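Long-range contact in sugar kinase (Agrobacterium tumefaciens, PDB 2RBC), which probably transfers the gamma-phosphate of ATP to a carbohydrate, as a putative sugar kinase of the ribokinase (pfkB) family: residues 295-307 with 317-330. Sequence-based numbering, arbitrary orientation.
With SO4 (sulfate ion), chain B.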
# COMPACT_ATOMS: atom_id res chain seq x y z
N ALA A 295 6.84 -33.43 15.07
CA ALA A 295 6.54 -32.48 14.00
C ALA A 295 5.60 -31.37 14.47
O ALA A 295 5.78 -30.22 14.12
CB ALA A 295 5.97 -33.21 12.83
N VAL A 296 4.60 -31.72 15.25
CA VAL A 296 3.70 -30.73 15.78
C VAL A 296 4.45 -29.81 16.74
O VAL A 296 4.24 -28.62 16.73
CB VAL A 296 2.50 -31.36 16.46
CG1 VAL A 296 1.70 -30.30 17.22
CG2 VAL A 296 1.60 -32.08 15.44
N ARG A 297 5.29 -30.38 17.60
CA ARG A 297 6.13 -29.57 18.49
C ARG A 297 7.03 -28.58 17.78
O ARG A 297 7.05 -27.40 18.13
CB ARG A 297 7.01 -30.44 19.38
CG ARG A 297 6.29 -31.02 20.53
CD ARG A 297 7.06 -32.13 21.14
NE ARG A 297 6.41 -32.56 22.36
CZ ARG A 297 6.97 -33.36 23.25
NH1 ARG A 297 8.18 -33.86 23.07
NH2 ARG A 297 6.31 -33.66 24.35
N LEU A 298 7.81 -29.07 16.81
CA LEU A 298 8.72 -28.22 16.08
C LEU A 298 7.98 -27.07 15.37
O LEU A 298 8.44 -25.93 15.42
CB LEU A 298 9.50 -29.04 15.04
CG LEU A 298 10.66 -28.38 14.31
CD1 LEU A 298 11.89 -28.13 15.19
CD2 LEU A 298 11.00 -29.18 13.03
N SER A 299 6.85 -27.40 14.73
CA SER A 299 6.05 -26.41 14.02
C SER A 299 5.47 -25.37 14.97
O SER A 299 5.43 -24.17 14.64
CB SER A 299 4.92 -27.11 13.29
OG SER A 299 5.42 -28.12 12.44
N SER A 300 5.03 -25.84 16.14
CA SER A 300 4.52 -24.97 17.18
C SER A 300 5.56 -23.99 17.69
O SER A 300 5.28 -22.80 17.82
CB SER A 300 4.00 -25.79 18.38
OG SER A 300 2.85 -26.52 17.99
N VAL A 301 6.75 -24.49 18.01
CA VAL A 301 7.80 -23.63 18.50
C VAL A 301 8.23 -22.62 17.44
O VAL A 301 8.43 -21.43 17.74
CB VAL A 301 9.02 -24.46 19.04
CG1 VAL A 301 10.19 -23.56 19.45
CG2 VAL A 301 8.55 -25.32 20.25
N ALA A 302 8.37 -23.07 16.21
CA ALA A 302 8.73 -22.18 15.11
C ALA A 302 7.72 -21.05 14.98
O ALA A 302 8.10 -19.87 14.88
CB ALA A 302 8.86 -22.96 13.82
N ALA A 303 6.45 -21.40 15.02
CA ALA A 303 5.37 -20.40 14.93
C ALA A 303 5.42 -19.43 16.08
O ALA A 303 5.34 -18.24 15.89
CB ALA A 303 4.00 -21.10 14.86
N ALA A 304 5.62 -19.95 17.29
CA ALA A 304 5.76 -19.13 18.51
C ALA A 304 6.89 -18.11 18.37
O ALA A 304 6.71 -16.92 18.64
CB ALA A 304 5.94 -20.04 19.78
N LEU A 305 8.05 -18.56 17.92
CA LEU A 305 9.17 -17.67 17.72
C LEU A 305 8.81 -16.54 16.78
O LEU A 305 9.08 -15.36 17.08
CB LEU A 305 10.40 -18.44 17.22
CG LEU A 305 11.21 -19.18 18.30
CD1 LEU A 305 12.06 -20.27 17.64
CD2 LEU A 305 12.10 -18.24 18.98
N LYS A 306 8.16 -16.88 15.67
CA LYS A 306 7.84 -15.88 14.67
C LYS A 306 6.91 -14.81 15.25
O LYS A 306 6.97 -13.65 14.83
CB LYS A 306 7.19 -16.54 13.46
CG LYS A 306 6.90 -15.61 12.28
CD LYS A 306 5.43 -15.60 11.96
CE LYS A 306 4.60 -14.83 12.97
NZ LYS A 306 4.87 -13.35 12.92
N CYS A 307 6.08 -15.19 16.21
CA CYS A 307 5.09 -14.26 16.81
C CYS A 307 5.69 -13.15 17.65
O CYS A 307 5.03 -12.14 17.90
CB CYS A 307 4.03 -15.03 17.64
SG CYS A 307 2.87 -15.97 16.66
N PRO A 317 11.91 -18.24 12.34
CA PRO A 317 13.25 -18.62 12.86
C PRO A 317 14.02 -19.62 12.02
O PRO A 317 13.46 -20.32 11.18
CB PRO A 317 12.91 -19.25 14.21
CG PRO A 317 11.62 -19.87 14.00
CD PRO A 317 10.85 -18.89 13.11
N THR A 318 15.31 -19.68 12.29
CA THR A 318 16.17 -20.71 11.79
C THR A 318 15.83 -22.04 12.45
O THR A 318 15.15 -22.08 13.48
CB THR A 318 17.66 -20.37 11.98
OG1 THR A 318 18.06 -20.57 13.35
CG2 THR A 318 17.94 -18.93 11.51
N ARG A 319 16.32 -23.12 11.83
CA ARG A 319 16.11 -24.44 12.36
C ARG A 319 16.78 -24.56 13.74
O ARG A 319 16.19 -25.08 14.70
CB ARG A 319 16.69 -25.48 11.40
CG ARG A 319 16.49 -26.92 11.76
CD ARG A 319 15.00 -27.24 11.98
NE ARG A 319 14.74 -28.66 12.22
CZ ARG A 319 14.43 -29.53 11.26
NH1 ARG A 319 14.37 -29.14 9.99
NH2 ARG A 319 14.19 -30.79 11.57
N GLU A 320 18.00 -24.03 13.81
CA GLU A 320 18.81 -23.99 15.02
C GLU A 320 18.10 -23.25 16.17
O GLU A 320 18.01 -23.76 17.29
CB GLU A 320 20.14 -23.32 14.70
CG GLU A 320 21.05 -24.10 13.71
CD GLU A 320 20.49 -24.20 12.27
OE1 GLU A 320 19.77 -23.25 11.81
OE2 GLU A 320 20.76 -25.26 11.63
N GLU A 321 17.57 -22.07 15.88
CA GLU A 321 16.83 -21.27 16.87
C GLU A 321 15.63 -22.02 17.41
O GLU A 321 15.39 -22.02 18.62
CB GLU A 321 16.37 -19.92 16.32
CG GLU A 321 17.50 -18.95 16.14
CD GLU A 321 17.18 -17.75 15.30
OE1 GLU A 321 16.09 -17.66 14.65
OE2 GLU A 321 18.06 -16.87 15.30
N THR A 322 14.90 -22.68 16.51
CA THR A 322 13.74 -23.51 16.88
C THR A 322 14.15 -24.73 17.73
O THR A 322 13.54 -25.00 18.79
CB THR A 322 12.91 -23.96 15.63
OG1 THR A 322 12.67 -22.83 14.74
CG2 THR A 322 11.53 -24.57 16.07
N GLU A 323 15.20 -25.43 17.31
CA GLU A 323 15.66 -26.61 18.05
C GLU A 323 16.08 -26.24 19.47
O GLU A 323 15.76 -26.96 20.43
CB GLU A 323 16.83 -27.33 17.37
CG GLU A 323 16.62 -27.90 15.95
CD GLU A 323 15.87 -29.18 15.90
OE1 GLU A 323 15.51 -29.70 17.00
OE2 GLU A 323 15.61 -29.66 14.75
N GLU A 324 16.81 -25.14 19.63
CA GLU A 324 17.27 -24.74 20.94
C GLU A 324 16.10 -24.26 21.80
O GLU A 324 16.02 -24.61 22.95
CB GLU A 324 18.36 -23.68 20.84
CG GLU A 324 18.87 -23.11 22.16
CD GLU A 324 19.43 -24.14 23.11
OE1 GLU A 324 19.84 -25.24 22.68
OE2 GLU A 324 19.47 -23.86 24.32
N ALA A 325 15.22 -23.44 21.24
CA ALA A 325 14.04 -23.00 21.96
C ALA A 325 13.23 -24.19 22.47
O ALA A 325 12.80 -24.26 23.64
CB ALA A 325 13.18 -22.06 21.07
N MSE A 326 13.07 -25.18 21.60
CA MSE A 326 12.25 -26.34 21.88
C MSE A 326 12.85 -27.17 22.99
O MSE A 326 12.15 -27.62 23.89
CB MSE A 326 12.07 -27.17 20.62
CG MSE A 326 11.23 -28.40 20.89
SE MSE A 326 10.78 -29.31 19.25
CE MSE A 326 12.56 -29.90 18.67
N ARG A 327 14.16 -27.34 22.94
CA ARG A 327 14.90 -28.03 23.99
C ARG A 327 14.67 -27.41 25.36
O ARG A 327 14.39 -28.11 26.32
CB ARG A 327 16.38 -28.03 23.62
CG ARG A 327 17.25 -28.79 24.54
CD ARG A 327 18.77 -28.52 24.32
NE ARG A 327 19.31 -27.24 24.83
CZ ARG A 327 19.38 -26.87 26.12
NH1 ARG A 327 18.92 -27.67 27.08
NH2 ARG A 327 19.91 -25.69 26.45
N GLN A 328 14.82 -26.09 25.45
CA GLN A 328 14.61 -25.37 26.70
C GLN A 328 13.16 -25.45 27.18
O GLN A 328 12.90 -25.65 28.36
CB GLN A 328 15.02 -23.91 26.54
CG GLN A 328 16.47 -23.72 26.15
CD GLN A 328 17.06 -22.40 26.61
OE1 GLN A 328 16.56 -21.73 27.53
NE2 GLN A 328 18.17 -22.03 25.99
N TRP A 329 12.22 -25.34 26.25
CA TRP A 329 10.78 -25.42 26.54
C TRP A 329 10.37 -26.77 27.05
O TRP A 329 9.68 -26.87 28.07
CB TRP A 329 10.01 -25.06 25.27
CG TRP A 329 8.56 -25.33 25.34
CD1 TRP A 329 7.66 -24.82 26.22
CD2 TRP A 329 7.82 -26.14 24.43
NE1 TRP A 329 6.39 -25.30 25.93
CE2 TRP A 329 6.47 -26.11 24.84
CE3 TRP A 329 8.17 -26.90 23.31
CZ2 TRP A 329 5.46 -26.80 24.16
CZ3 TRP A 329 7.17 -27.58 22.62
CH2 TRP A 329 5.82 -27.51 23.05
N LEU A 330 10.86 -27.82 26.40
CA LEU A 330 10.61 -29.18 26.84
C LEU A 330 11.21 -29.47 28.21
O LEU A 330 10.84 -30.45 28.83
CB LEU A 330 11.07 -30.21 25.80
CG LEU A 330 10.27 -30.16 24.49
CD1 LEU A 330 10.83 -31.09 23.44
CD2 LEU A 330 8.77 -30.42 24.70
S SO4 B . 4.69 -30.89 26.29
O1 SO4 B . 5.30 -31.77 27.29
O2 SO4 B . 4.41 -31.65 25.08
O3 SO4 B . 3.41 -30.36 26.77
O4 SO4 B . 5.65 -29.83 26.00
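Ala-302 and Thr-322 mark the crossing of two helices, 295-307 and 319-330, their CA atoms 5.5 Å apart. The segment axes approach to 9.1 Å at 106°, which confines the interlocking to a few turns. Thr-322 enters the earlier helix as a knob among Leu-298, Val-301, Ala-302 and Leu-305. With chi1 at -47°, its CG2 stands anti to the backbone N and is turned into the hole, 3.4 Å from Leu-298 O, whereas OG1 turns back within its own helix and donates to Thr-318 O (2.9 Å), so the polar branch of this buried side chain is satisfied locally. Val-301 is the reciprocal knob: CG1 meets Ala-325 CB, and CG2 lies obliquely against the Trp-329 ring, 3.5 Å from CE3. Leu-298 is a further knob, with CD1 beside the methyl groups of Thr-322 and Met-326 (selenomethionine) and CD2 3.6 Å above one face of the Arg-319 guanidinium, toward its rim. That guanidinium is held by a salt bridge from NE to Glu-323 OE2 (2.9 Å) and by partners beyond the pair, Glu-288 and Met-79 O. Beside the crossing, Leu-305 CD1 packs on Pro-317 CB, just ahead of the capping box formed by Thr-318 and Glu-321. At the far end, Leu-330 CD2 lies over the centre of one face of the Arg-297 guanidinium. Arg-297 NH2 donates to O2 of a sulfate, probably from the crystallisation liquor (2.9 Å, 144°), while sulfate O4 lies over a face of the Trp-329 ring; the sulfate is also hydrogen-bonded by Gln-261 NE2 and Arg-332 NH2. An apolar interlock therefore joins these C-terminal helices of the kinase fold, and at its outer end the anion, Gln-261 and Leu-330 hold Arg-297 in place.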